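PDB 3SLR: uncharacterized protein BF1531 from Bacteroides fragilis, which is of unknown function but binds magnesium through a HAD-like phosphatase domain that follows an SGNH-hydrolase-like domain, and may hydrolyse ester bonds. Local coordinates for residues L364-L367 / Y368-L372; S207-T210 / I211-I214; L154-E157 / L158-S162; P338-R341 / N342-R345; N312-D315 / N316-I320. One frame throughout, in Å; residues are numbered along the deposited sequence. Where two conformers were deposited one is given.

Contact 1: residues L364-L367 / Y368-L372; sequences LEYL and YTLNL
L364 lays its CG and CD2 against the phenol end of Y368, with L364 CG 3.7 Å from Y368 CZ. The pair marks the last turn of helix 363-368, near the end of the phosphatase-like domain. The carbonyl oxygen of L364 also sits over one face of the Y368 ring, 3.3 Å above its plane and offset toward the rim. The carboxylate of E365 stands at the ring edge, its plane turned 82° from the ring. E365 OE1 has its main partner in K179, with which it forms a salt bridge.

One turn on, CD1 of L370 packs 3.7 Å from CE2 of Y366, and CG of L370 lies over a face of that ring. The L367 side chain is buried against F261 and W264, and its CD2 meets CD1 of L372.

The helix end is held by Y366 O, which takes two donors from T369. The hydroxyl, placed between N and C by chi1 of 73°, approaches in the carbonyl plane. The amide comes from above that plane. N371 then leaves helical geometry with positive phi. A water closes the end, donating to L367 O at 2.8 Å and accepting from L372 N at 2.9 Å.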
loop_
_atom_site.group_PDB
_atom_site.type_symbol
_atom_site.label_atom_id
_atom_site.label_comp_id
_atom_site.label_asym_id
_atom_site.label_seq_id
_atom_site.Cartn_x
_atom_site.Cartn_y
_atom_site.Cartn_z
ATOM N N LEU A 364 10.022 -4.672 9.550
ATOM C CA LEU A 364 9.114 -3.573 9.279
ATOM C C LEU A 364 9.235 -3.112 7.830
ATOM O O LEU A 364 8.225 -2.940 7.139
ATOM C CB LEU A 364 9.349 -2.432 10.266
ATOM C CG LEU A 364 8.210 -1.427 10.427
ATOM C CD1 LEU A 364 6.892 -2.144 10.732
ATOM C CD2 LEU A 364 8.551 -0.425 11.529
ATOM N N GLU A 365 10.462 -2.929 7.352
ATOM C CA GLU A 365 10.650 -2.503 5.969
ATOM C C GLU A 365 10.041 -3.519 5.005
ATOM O O GLU A 365 9.487 -3.148 3.970
ATOM C CB GLU A 365 12.130 -2.278 5.656
ATOM C CG GLU A 365 12.716 -0.986 6.257
ATOM C CD GLU A 365 12.253 0.274 5.520
ATOM O OE1 GLU A 365 11.783 0.173 4.359
ATOM O OE2 GLU A 365 12.342 1.369 6.109
ATOM N N TYR A 366 10.129 -4.801 5.352
ATOM C CA TYR A 366 9.480 -5.832 4.550
ATOM C C TYR A 366 7.949 -5.686 4.565
ATOM O O TYR A 366 7.309 -5.717 3.519
ATOM C CB TYR A 366 9.885 -7.240 5.006
ATOM C CG TYR A 366 8.991 -8.296 4.418
ATOM C CD1 TYR A 366 9.074 -8.627 3.073
ATOM C CD2 TYR A 366 8.038 -8.944 5.205
ATOM C CE1 TYR A 366 8.233 -9.592 2.511
ATOM C CE2 TYR A 366 7.205 -9.907 4.655
ATOM C CZ TYR A 366 7.311 -10.224 3.316
ATOM O OH TYR A 366 6.468 -11.181 2.783
ATOM N N LEU A 367 7.373 -5.508 5.750
ATOM C CA LEU A 367 5.930 -5.333 5.861
ATOM C C LEU A 367 5.455 -4.118 5.060
ATOM O O LEU A 367 4.365 -4.125 4.483
ATOM C CB LEU A 367 5.499 -5.235 7.322
ATOM C CG LEU A 367 5.711 -6.508 8.141
ATOM C CD1 LEU A 367 5.451 -6.237 9.619
ATOM C CD2 LEU A 367 4.814 -7.657 7.627
ATOM N N TYR A 368 6.290 -3.087 4.998
ATOM C CA TYR A 368 5.959 -1.919 4.190
ATOM C C TYR A 368 5.721 -2.269 2.721
ATOM O O TYR A 368 4.929 -1.601 2.063
ATOM C CB TYR A 368 7.057 -0.852 4.277
ATOM C CG TYR A 368 7.208 -0.126 5.597
ATOM C CD1 TYR A 368 6.209 -0.137 6.565
ATOM C CD2 TYR A 368 8.366 0.619 5.857
ATOM C CE1 TYR A 368 6.379 0.550 7.788
ATOM C CE2 TYR A 368 8.533 1.302 7.052
ATOM C CZ TYR A 368 7.534 1.277 8.007
ATOM O OH TYR A 368 7.721 1.964 9.200
ATOM N N THR A 369 6.412 -3.292 2.204
ATOM C CA THR A 369 6.297 -3.667 0.789
ATOM C C THR A 369 4.977 -4.352 0.460
ATOM O O THR A 369 4.619 -4.485 -0.712
ATOM C CB THR A 369 7.439 -4.627 0.324
ATOM O OG1 THR A 369 7.223 -5.933 0.862
ATOM C CG2 THR A 369 8.832 -4.123 0.757
ATOM N N LEU A 370 4.261 -4.791 1.487
ATOM C CA LEU A 370 3.026 -5.546 1.302
ATOM C C LEU A 370 1.738 -4.708 1.385
ATOM O O LEU A 370 0.669 -5.163 0.950
ATOM C CB LEU A 370 2.966 -6.676 2.336
ATOM C CG LEU A 370 4.167 -7.626 2.375
ATOM C CD1 LEU A 370 3.974 -8.688 3.463
ATOM C CD2 LEU A 370 4.395 -8.274 1.029
ATOM N N ASN A 371 1.832 -3.508 1.952
ATOM C CA ASN A 371 0.668 -2.630 2.139
ATOM C C ASN A 371 -0.542 -3.397 2.669
ATOM O O ASN A 371 -1.582 -3.457 2.028
ATOM C CB ASN A 371 0.302 -1.945 0.821
ATOM C CG ASN A 371 -0.661 -0.785 1.016
ATOM O OD1 ASN A 371 -0.473 0.047 1.900
ATOM N ND2 ASN A 371 -1.706 -0.735 0.189
ATOM N N LEU A 372 -0.403 -3.982 3.850
ATOM C CA LEU A 372 -1.395 -4.933 4.343
ATOM C C LEU A 372 -2.720 -4.291 4.748
ATOM O O LEU A 372 -3.770 -4.950 4.744
ATOM C CB LEU A 372 -0.825 -5.683 5.553
ATOM C CG LEU A 372 0.365 -6.606 5.269
ATOM C CD1 LEU A 372 1.144 -6.900 6.547
ATOM C CD2 LEU A 372 -0.079 -7.880 4.612
HETATM O O HOH W 1 1.877 -3.143 5.378
#

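Contact 2: residues S207-T210 / I211-I214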
loop_
_atom_site.group_PDB
_atom_site.type_symbol
_atom_site.label_atom_id
_atom_site.label_comp_id
_atom_site.label_asym_id
_atom_site.label_seq_id
_atom_site.Cartn_x
_atom_site.Cartn_y
_atom_site.Cartn_z
ATOM N N SER A 207 0.604 -2.023 -9.643
ATOM C CA SER A 207 -0.684 -2.680 -9.850
ATOM C C SER A 207 -1.247 -3.182 -8.523
ATOM O O SER A 207 -2.445 -3.070 -8.264
ATOM C CB SER A 207 -0.608 -3.816 -10.892
ATOM O OG SER A 207 0.368 -4.793 -10.563
ATOM N N SER A 208 -0.383 -3.726 -7.677
ATOM C CA SER A 208 -0.847 -4.267 -6.407
ATOM C C SER A 208 -1.412 -3.140 -5.542
ATOM O O SER A 208 -2.481 -3.270 -4.962
ATOM C CB SER A 208 0.279 -5.021 -5.694
ATOM O OG SER A 208 -0.195 -5.609 -4.496
ATOM N N ARG A 209 -0.694 -2.030 -5.472
ATOM C CA ARG A 209 -1.131 -0.873 -4.689
ATOM C C ARG A 209 -2.384 -0.209 -5.259
ATOM O O ARG A 209 -3.137 0.445 -4.528
ATOM C CB ARG A 209 0.004 0.153 -4.582
ATOM C CG ARG A 209 1.179 -0.315 -3.711
ATOM C CD ARG A 209 0.807 -0.362 -2.236
ATOM N NE ARG A 209 0.395 0.957 -1.760
ATOM C CZ ARG A 209 1.133 1.756 -0.993
ATOM N NH1 ARG A 209 2.338 1.370 -0.567
ATOM N NH2 ARG A 209 0.654 2.945 -0.637
ATOM N N THR A 210 -2.601 -0.359 -6.565
ATOM C CA THR A 210 -3.801 0.184 -7.198
ATOM C C THR A 210 -4.993 -0.702 -6.862
ATOM O O THR A 210 -6.054 -0.218 -6.476
ATOM C CB THR A 210 -3.620 0.284 -8.717
ATOM O OG1 THR A 210 -2.477 1.101 -8.980
ATOM C CG2 THR A 210 -4.840 0.900 -9.385
ATOM N N ILE A 211 -4.800 -2.003 -6.995
ATOM C CA ILE A 211 -5.880 -2.936 -6.690
ATOM C C ILE A 211 -6.203 -2.937 -5.189
ATOM O O ILE A 211 -7.358 -3.137 -4.817
ATOM C CB ILE A 211 -5.604 -4.361 -7.221
ATOM C CG1 ILE A 211 -5.558 -4.377 -8.761
ATOM C CG2 ILE A 211 -6.669 -5.351 -6.703
ATOM C CD1 ILE A 211 -6.833 -3.848 -9.468
ATOM N N ASP A 212 -5.207 -2.684 -4.329
ATOM C CA ASP A 212 -5.469 -2.620 -2.889
ATOM C C ASP A 212 -6.571 -1.597 -2.633
ATOM O O ASP A 212 -7.432 -1.794 -1.770
ATOM C CB ASP A 212 -4.232 -2.175 -2.079
ATOM C CG ASP A 212 -3.111 -3.210 -2.050
ATOM O OD1 ASP A 212 -3.361 -4.415 -2.279
ATOM O OD2 ASP A 212 -1.955 -2.799 -1.782
ATOM N N ILE A 213 -6.526 -0.487 -3.370
ATOM C CA ILE A 213 -7.486 0.596 -3.160
ATOM C C ILE A 213 -8.870 0.169 -3.651
ATOM O O ILE A 213 -9.856 0.309 -2.941
ATOM C CB ILE A 213 -7.054 1.898 -3.867
ATOM C CG1 ILE A 213 -5.802 2.470 -3.180
ATOM C CG2 ILE A 213 -8.184 2.924 -3.831
ATOM C CD1 ILE A 213 -5.072 3.571 -4.006
ATOM N N ILE A 214 -8.929 -0.340 -4.874
ATOM C CA ILE A 214 -10.188 -0.833 -5.420
ATOM C C ILE A 214 -10.831 -1.868 -4.496
ATOM O O ILE A 214 -12.011 -1.756 -4.166
ATOM C CB ILE A 214 -9.980 -1.393 -6.829
ATOM C CG1 ILE A 214 -9.596 -0.251 -7.767
ATOM C CG2 ILE A 214 -11.238 -2.122 -7.310
ATOM C CD1 ILE A 214 -9.440 -0.651 -9.209
HETATM O O HOH W 2 0.039 -4.104 -2.267
#
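D212 folds its carboxylate back over the preceding turn of helix 203-217, close to S208 and R209. The contact is a regular alpha-helical turn in the middle of that helix.

The backbone bonds come first. I211 N donates to S207 O at 2.9 Å and D212 N to S208 O at the same length. I214 N reaches T210 O in the carbonyl plane, nearly straight at 170°. A weak bond from I213 N meets the same oxygen.

The polar side chains form a second group. The CG of D212 lies anti to its carbonyl carbon (chi1 -69°), which turns the carboxylate back along the helix. There OD1 comes within 3.0 Å of S208 O, a meeting of two acceptors. R47 lies beside this pair: it makes a salt bridge with D212 OD1 and a weak hydrogen bond with S208 O. OD2 accepts from N371. R209 runs past D212 OD2, bent at chi2 and chi3. Its CD is 3.7 Å from D212 OD2, but NE stays at 4.4 Å, beyond a salt bridge. The two flat groups are nevertheless only 22° from parallel. T210 OG1 is hydrogen-bonded to Y126 OH and to I206 O.

The apolar residues face the domain core. I213 and I214 touch I124, and I214 also meets Y79. I211 packs on I40.

The carbonyl oxygen of S208 and the carboxylate of D212 would repel one another. R47 probably offsets this. Its positive charge, with the N371 amide on OD2, would favour the ionised carboxylate.

Contact 3: residues L154-E157 / L158-S162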
loop_
_atom_site.group_PDB
_atom_site.type_symbol
_atom_site.label_atom_id
_atom_site.label_comp_id
_atom_site.label_asym_id
_atom_site.label_seq_id
_atom_site.Cartn_x
_atom_site.Cartn_y
_atom_site.Cartn_z
ATOM N N LEU A 154 2.091 20.955 -4.866
ATOM C CA LEU A 154 1.120 20.091 -5.541
ATOM C C LEU A 154 0.753 18.855 -4.708
ATOM O O LEU A 154 -0.422 18.547 -4.542
ATOM C CB LEU A 154 1.644 19.681 -6.918
ATOM C CG LEU A 154 0.816 18.725 -7.787
ATOM C CD1 LEU A 154 -0.586 19.266 -8.030
ATOM C CD2 LEU A 154 1.535 18.490 -9.105
ATOM N N ASN A 155 1.748 18.141 -4.188
ATOM C CA ASN A 155 1.456 16.905 -3.455
ATOM C C ASN A 155 0.693 17.180 -2.170
ATOM O O ASN A 155 -0.180 16.397 -1.765
ATOM C CB ASN A 155 2.734 16.115 -3.161
ATOM C CG ASN A 155 3.162 15.268 -4.329
ATOM O OD1 ASN A 155 2.326 14.660 -4.995
ATOM N ND2 ASN A 155 4.463 15.241 -4.611
ATOM N N TYR A 156 1.018 18.297 -1.531
ATOM C CA TYR A 156 0.314 18.704 -0.317
ATOM C C TYR A 156 -1.151 19.010 -0.614
ATOM O O TYR A 156 -2.048 18.483 0.041
ATOM C CB TYR A 156 1.001 19.908 0.339
ATOM C CG TYR A 156 0.218 20.505 1.496
ATOM C CD1 TYR A 156 -0.023 19.774 2.655
ATOM C CD2 TYR A 156 -0.278 21.803 1.421
ATOM C CE1 TYR A 156 -0.747 20.320 3.711
ATOM C CE2 TYR A 156 -0.997 22.357 2.461
ATOM C CZ TYR A 156 -1.229 21.612 3.601
ATOM O OH TYR A 156 -1.945 22.179 4.621
ATOM N N GLU A 157 -1.395 19.847 -1.615
ATOM C CA GLU A 157 -2.771 20.217 -1.951
ATOM C C GLU A 157 -3.585 19.044 -2.498
ATOM O O GLU A 157 -4.794 18.989 -2.306
ATOM C CB GLU A 157 -2.797 21.392 -2.934
ATOM C CG GLU A 157 -2.233 22.686 -2.355
ATOM C CD GLU A 157 -2.982 23.181 -1.119
ATOM O OE1 GLU A 157 -4.083 22.665 -0.811
ATOM O OE2 GLU A 157 -2.460 24.098 -0.450
ATOM N N LEU A 158 -2.928 18.105 -3.178
ATOM C CA LEU A 158 -3.613 16.898 -3.622
ATOM C C LEU A 158 -4.190 16.152 -2.436
ATOM O O LEU A 158 -5.287 15.602 -2.509
ATOM C CB LEU A 158 -2.666 15.971 -4.387
ATOM C CG LEU A 158 -2.452 16.245 -5.868
ATOM C CD1 LEU A 158 -1.351 15.320 -6.378
ATOM C CD2 LEU A 158 -3.759 16.037 -6.642
HETATM N N MSE A 159 -3.454 16.117 -1.333
HETATM C CA MSE A 159 -3.988 15.438 -0.157
HETATM C C MSE A 159 -5.223 16.157 0.389
HETATM O O MSE A 159 -6.197 15.518 0.814
HETATM C CB MSE A 159 -2.905 15.277 0.905
HETATM C CG MSE A 159 -1.775 14.405 0.411
HETATM SE SE MSE A 159 -0.584 13.852 1.869
HETATM C CE MSE A 159 0.781 12.948 0.771
ATOM N N ASN A 160 -5.189 17.484 0.365
ATOM C CA ASN A 160 -6.348 18.271 0.762
ATOM C C ASN A 160 -7.540 18.034 -0.165
ATOM O O ASN A 160 -8.678 17.957 0.294
ATOM C CB ASN A 160 -5.994 19.756 0.871
ATOM C CG ASN A 160 -4.992 20.031 1.985
ATOM O OD1 ASN A 160 -4.934 19.297 2.972
ATOM N ND2 ASN A 160 -4.192 21.087 1.826
ATOM N N ILE A 161 -7.286 17.883 -1.464
ATOM C CA ILE A 161 -8.368 17.520 -2.379
ATOM C C ILE A 161 -8.986 16.173 -1.989
ATOM O O ILE A 161 -10.212 16.027 -1.987
ATOM C CB ILE A 161 -7.911 17.505 -3.852
ATOM C CG1 ILE A 161 -7.610 18.928 -4.325
ATOM C CG2 ILE A 161 -8.984 16.877 -4.755
ATOM C CD1 ILE A 161 -7.012 18.972 -5.713
ATOM N N SER A 162 -8.155 15.197 -1.625
ATOM C CA SER A 162 -8.694 13.890 -1.230
ATOM C C SER A 162 -9.559 13.977 0.019
ATOM O O SER A 162 -10.454 13.155 0.216
ATOM C CB SER A 162 -7.590 12.833 -1.055
ATOM O OG SER A 162 -6.868 13.025 0.152
#
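Helix 147-164 is one of the helices flanking the parallel five-stranded sheet of the FkbH N-terminal domain, and two of its turns meet here through Y156, E157 and N160. The amide of N160 stands over one face of the Y156 ring. Its ND2 lies 3.4 Å above the ring plane, offset toward the rim, with Y156 CZ 3.5 Å away. Amide and ring planes are 79° apart, so the amide stands almost upright on the ring. The ring reaches this place because its CG is anti to the backbone nitrogen (chi1 172°), which swings it along the helix toward N160.

The same ND2 donates to E157 OE1 at 3.1 Å, in a straight bond of 168°. The oxygen lies in the amide plane of N160, but the donor meets the carboxylate from above its plane. The E157 chain bends at chi2 to bring OE1 there. The ring and the carboxylate together would limit how the N160 amide can turn.

Backbone bonds run underneath. L158 N to L154 O and I161 N to E157 O are both 2.9 Å, while M159 N and N160 N make longer, weak ones. S162 OG donates to M159 O at 2.7 Å. On the buried side CD1 of L154 touches CG of L158 at 4.2 Å.

L154 and I161 pack on L109 of helix 104-118. N155 ND2 holds the carbonyl of Y128, past the end of strand 122-126. M159 and I161 reach I170 and F168, respectively, of edge strand 168-171.

Contact 4: residues P338-R341 / N342-R345; sequences PFER and NMVR
R341 and R345 lie side by side on helix 338-347, pointing the same way. R341 NE comes 4.1 Å from R345 NH2, and the guanidinium planes are 61° apart. A water sits between the two chains. It accepts from R341 NE and from R345 NH1, both at 2.9 Å, and lies in the plane of the R345 group. N342 also stands at that edge, with its CG in plane. The R345 chain runs extended from CG to NE, whereas that of R341 bends at chi3 (-66°). The bend carries the R341 guanidinium back over P338, whose CA lies 3.6 Å above its plane.

Below these groups the helix is regular. R345 N binds R341 O at 2.9 Å, and N342 N binds P338 O at the same length.

The next shell fixes both arginines. E355 bridges to each of them, one carboxylate oxygen apiece. R341 NH1 also holds the carbonyl of D335, and R345 NH2 that of V353. On another side of the helix E340 makes a salt bridge with K280, close to the magnesium site.

The two arginines therefore share one acid and one water. E355 would balance their paired positive charge and draw the guanidinium groups together, while R341 ties the helix start to the metal-binding loop.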
loop_
_atom_site.group_PDB
_atom_site.type_symbol
_atom_site.label_atom_id
_atom_site.label_comp_id
_atom_site.label_asym_id
_atom_site.label_seq_id
_atom_site.Cartn_x
_atom_site.Cartn_y
_atom_site.Cartn_z
ATOM N N PRO A 338 8.947 -20.383 10.293
ATOM C CA PRO A 338 8.442 -20.759 8.962
ATOM C C PRO A 338 7.464 -21.932 8.988
ATOM O O PRO A 338 6.552 -21.988 8.163
ATOM C CB PRO A 338 9.711 -21.155 8.197
ATOM C CG PRO A 338 10.725 -21.452 9.260
ATOM C CD PRO A 338 10.410 -20.508 10.377
ATOM N N PHE A 339 7.667 -22.861 9.914
ATOM C CA PHE A 339 6.764 -24.002 10.055
ATOM C C PHE A 339 5.387 -23.574 10.552
ATOM O O PHE A 339 4.374 -24.081 10.075
ATOM C CB PHE A 339 7.365 -25.062 10.977
ATOM C CG PHE A 339 8.710 -25.556 10.531
ATOM C CD1 PHE A 339 8.814 -26.537 9.555
ATOM C CD2 PHE A 339 9.872 -25.037 11.084
ATOM C CE1 PHE A 339 10.056 -26.992 9.140
ATOM C CE2 PHE A 339 11.112 -25.490 10.674
ATOM C CZ PHE A 339 11.203 -26.470 9.702
ATOM N N GLU A 340 5.348 -22.646 11.503
ATOM C CA GLU A 340 4.078 -22.084 11.965
ATOM C C GLU A 340 3.373 -21.343 10.822
ATOM O O GLU A 340 2.170 -21.530 10.594
ATOM C CB GLU A 340 4.281 -21.143 13.162
ATOM C CG GLU A 340 4.854 -21.788 14.438
ATOM C CD GLU A 340 3.871 -22.730 15.141
ATOM O OE1 GLU A 340 2.825 -23.055 14.548
ATOM O OE2 GLU A 340 4.151 -23.142 16.292
ATOM N N ARG A 341 4.119 -20.507 10.101
ATOM C CA ARG A 341 3.552 -19.789 8.966
ATOM C C ARG A 341 2.964 -20.745 7.943
ATOM O O ARG A 341 1.838 -20.557 7.489
ATOM C CB ARG A 341 4.604 -18.927 8.280
ATOM C CG ARG A 341 5.159 -17.827 9.156
ATOM C CD ARG A 341 5.859 -16.774 8.305
ATOM N NE ARG A 341 7.063 -17.277 7.646
ATOM C CZ ARG A 341 8.300 -17.091 8.112
ATOM N NH1 ARG A 341 8.495 -16.436 9.243
ATOM N NH2 ARG A 341 9.345 -17.565 7.447
ATOM N N ASN A 342 3.740 -21.761 7.575
ATOM C CA ASN A 342 3.342 -22.704 6.538
ATOM C C ASN A 342 2.116 -23.522 6.914
ATOM O O ASN A 342 1.244 -23.779 6.085
ATOM C CB ASN A 342 4.506 -23.627 6.169
ATOM C CG ASN A 342 5.585 -22.912 5.373
ATOM O OD1 ASN A 342 5.469 -21.721 5.086
ATOM N ND2 ASN A 342 6.644 -23.634 5.021
HETATM N N MSE A 343 2.032 -23.921 8.172
HETATM C CA MSE A 343 0.868 -24.677 8.595
HETATM C C MSE A 343 -0.401 -23.804 8.655
HETATM O O MSE A 343 -1.476 -24.258 8.256
HETATM C CB MSE A 343 1.140 -25.443 9.888
HETATM C CG MSE A 343 0.758 -24.728 11.156
HETATM SE SE MSE A 343 -0.973 -25.341 11.801
HETATM C CE MSE A 343 -0.671 -27.269 11.771
ATOM N N VAL A 344 -0.289 -22.556 9.113
ATOM C CA VAL A 344 -1.458 -21.680 9.083
ATOM C C VAL A 344 -1.887 -21.412 7.632
ATOM O O VAL A 344 -3.080 -21.378 7.324
ATOM C CB VAL A 344 -1.237 -20.361 9.869
ATOM C CG1 VAL A 344 -2.362 -19.373 9.606
ATOM C CG2 VAL A 344 -1.120 -20.642 11.362
ATOM N N ARG A 345 -0.916 -21.247 6.735
ATOM C CA ARG A 345 -1.224 -21.039 5.321
ATOM C C ARG A 345 -2.031 -22.180 4.737
ATOM O O ARG A 345 -3.005 -21.961 4.015
ATOM C CB ARG A 345 0.050 -20.914 4.502
ATOM C CG ARG A 345 0.742 -19.612 4.660
ATOM C CD ARG A 345 1.577 -19.307 3.436
ATOM N NE ARG A 345 2.469 -18.200 3.720
ATOM C CZ ARG A 345 3.701 -18.348 4.191
ATOM N NH1 ARG A 345 4.184 -19.564 4.398
ATOM N NH2 ARG A 345 4.452 -17.287 4.439
HETATM O O HOH W 3 6.809 -19.410 5.671
#

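Contact 5: residues N312-D315 / N316-I320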
loop_
_atom_site.group_PDB
_atom_site.type_symbol
_atom_site.label_atom_id
_atom_site.label_comp_id
_atom_site.label_asym_id
_atom_site.label_seq_id
_atom_site.Cartn_x
_atom_site.Cartn_y
_atom_site.Cartn_z
ATOM N N ASN A 312 -2.046 -26.529 18.252
ATOM C CA ASN A 312 -1.656 -26.031 16.938
ATOM C C ASN A 312 -2.292 -24.670 16.668
ATOM O O ASN A 312 -3.409 -24.390 17.108
ATOM C CB ASN A 312 -2.013 -27.038 15.840
ATOM C CG ASN A 312 -3.495 -27.054 15.521
ATOM O OD1 ASN A 312 -3.984 -26.232 14.743
ATOM N ND2 ASN A 312 -4.220 -27.997 16.112
ATOM N N LYS A 313 -1.574 -23.805 15.963
ATOM C CA LYS A 313 -2.048 -22.441 15.783
ATOM C C LYS A 313 -3.266 -22.347 14.849
ATOM O O LYS A 313 -4.085 -21.439 14.982
ATOM C CB LYS A 313 -0.901 -21.540 15.331
ATOM C CG LYS A 313 0.189 -21.465 16.385
ATOM C CD LYS A 313 1.146 -20.322 16.129
ATOM C CE LYS A 313 2.102 -20.166 17.290
ATOM N NZ LYS A 313 2.732 -18.822 17.305
ATOM N N ALA A 314 -3.403 -23.301 13.936
ATOM C CA ALA A 314 -4.574 -23.315 13.055
ATOM C C ALA A 314 -5.868 -23.346 13.872
ATOM O O ALA A 314 -6.770 -22.532 13.647
ATOM C CB ALA A 314 -4.516 -24.488 12.095
ATOM N N ASP A 315 -5.957 -24.279 14.824
ATOM C CA ASP A 315 -7.131 -24.387 15.686
ATOM C C ASP A 315 -7.321 -23.106 16.487
ATOM O O ASP A 315 -8.441 -22.610 16.638
ATOM C CB ASP A 315 -7.004 -25.571 16.657
ATOM C CG ASP A 315 -7.209 -26.924 15.984
ATOM O OD1 ASP A 315 -7.686 -26.974 14.835
ATOM O OD2 ASP A 315 -6.906 -27.951 16.625
ATOM N N ASN A 316 -6.218 -22.572 17.010
ATOM C CA ASN A 316 -6.276 -21.344 17.794
ATOM C C ASN A 316 -6.787 -20.155 16.986
ATOM O O ASN A 316 -7.565 -19.343 17.487
ATOM C CB ASN A 316 -4.917 -21.046 18.437
ATOM C CG ASN A 316 -4.632 -21.941 19.637
ATOM O OD1 ASN A 316 -5.555 -22.464 20.265
ATOM N ND2 ASN A 316 -3.350 -22.122 19.959
ATOM N N ILE A 317 -6.369 -20.059 15.732
ATOM C CA ILE A 317 -6.864 -18.986 14.872
ATOM C C ILE A 317 -8.367 -19.124 14.576
ATOM O O ILE A 317 -9.084 -18.125 14.489
ATOM C CB ILE A 317 -6.028 -18.845 13.599
ATOM C CG1 ILE A 317 -4.633 -18.326 13.974
ATOM C CG2 ILE A 317 -6.711 -17.891 12.601
ATOM C CD1 ILE A 317 -3.638 -18.344 12.832
ATOM N N ARG A 318 -8.845 -20.353 14.439
ATOM C CA ARG A 318 -10.284 -20.554 14.314
ATOM C C ARG A 318 -10.994 -20.035 15.560
ATOM O O ARG A 318 -12.023 -19.368 15.463
ATOM C CB ARG A 318 -10.614 -22.021 14.038
ATOM C CG ARG A 318 -9.974 -22.533 12.756
ATOM C CD ARG A 318 -10.404 -23.956 12.416
ATOM N NE ARG A 318 -9.568 -24.485 11.344
ATOM C CZ ARG A 318 -8.517 -25.274 11.534
ATOM N NH1 ARG A 318 -8.181 -25.652 12.755
ATOM N NH2 ARG A 318 -7.810 -25.698 10.498
ATOM N N THR A 319 -10.419 -20.308 16.730
ATOM C CA THR A 319 -10.990 -19.829 17.981
ATOM C C THR A 319 -11.069 -18.306 17.979
ATOM O O THR A 319 -12.106 -17.718 18.298
ATOM C CB THR A 319 -10.183 -20.333 19.197
ATOM O OG1 THR A 319 -10.293 -21.760 19.271
ATOM C CG2 THR A 319 -10.713 -19.722 20.481
ATOM N N ILE A 320 -9.968 -17.668 17.598
ATOM C CA ILE A 320 -9.929 -16.221 17.484
ATOM C C ILE A 320 -10.981 -15.695 16.493
ATOM O O ILE A 320 -11.729 -14.766 16.806
ATOM C CB ILE A 320 -8.524 -15.746 17.074
ATOM C CG1 ILE A 320 -7.545 -15.983 18.229
ATOM C CG2 ILE A 320 -8.571 -14.274 16.677
ATOM C CD1 ILE A 320 -6.092 -15.909 17.831
#
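D315 and R318 cross at a slant on the first turns of helix 313-324, their carboxylate and guanidinium planes 57° apart. D315 OD1 lies near the guanidinium plane, at its edge, and forms a salt bridge with R318 NH1. The modelled separation is very short, and R318 has a second conformer, so its exact length is doubtful. The R318 chain is extended from CG to NE and runs back along the helix. This sets the guanidinium above A314, whose backbone carbon lies over one face. A314 CB is 3.9 Å from R318 NH2, which also donates to the carbonyl of H347.

The other oxygen of D315 turns to N312. N312 ND2 donates to D315 OD2 at 2.7 Å, a weak, bent bond. In return D315 N donates to N312 OD1 at 2.8 Å, from above the amide carbonyl plane. N312 can do this because its chi1 of 76° brings the amide round over the helix start. N312 is thus the N-cap.

The helix then proceeds by backbone bonds. I317 N meets K313 O at 2.8 Å, almost in line with the C=O bond. R318 N binds A314 O at 3.1 Å and T319 N binds D315 O at 3.0 Å.

K313 reaches into the metal site. Its NZ makes a salt bridge with D335, and a weak bond to D228, a magnesium ligand. A lysine at the start of a helix, reaching the metal-site aspartates, recalls the motif III lysine of HAD phosphatases, and K313 is consistent with that role.

Along the chain the order is contact 3, contact 2, contact 5, contact 4, contact 1. Contacts 3 and 2 lie on helices of the N-terminal domain with its five-stranded sheet, with centres about 20 Å apart. Contacts 5 and 4 belong to the four-stranded phosphatase-like domain. Their helices pack directly: V344 touches I317, and the selenium of M343 touches A314. Contacts 3 and 5 are about 43 Å apart by centres, on opposite sides of the chain's centre. Contact 1 ends the last helix and returns toward the first domain. There N371 probably bonds to D212 of contact 2, a link between the two domains away from the magnesium site.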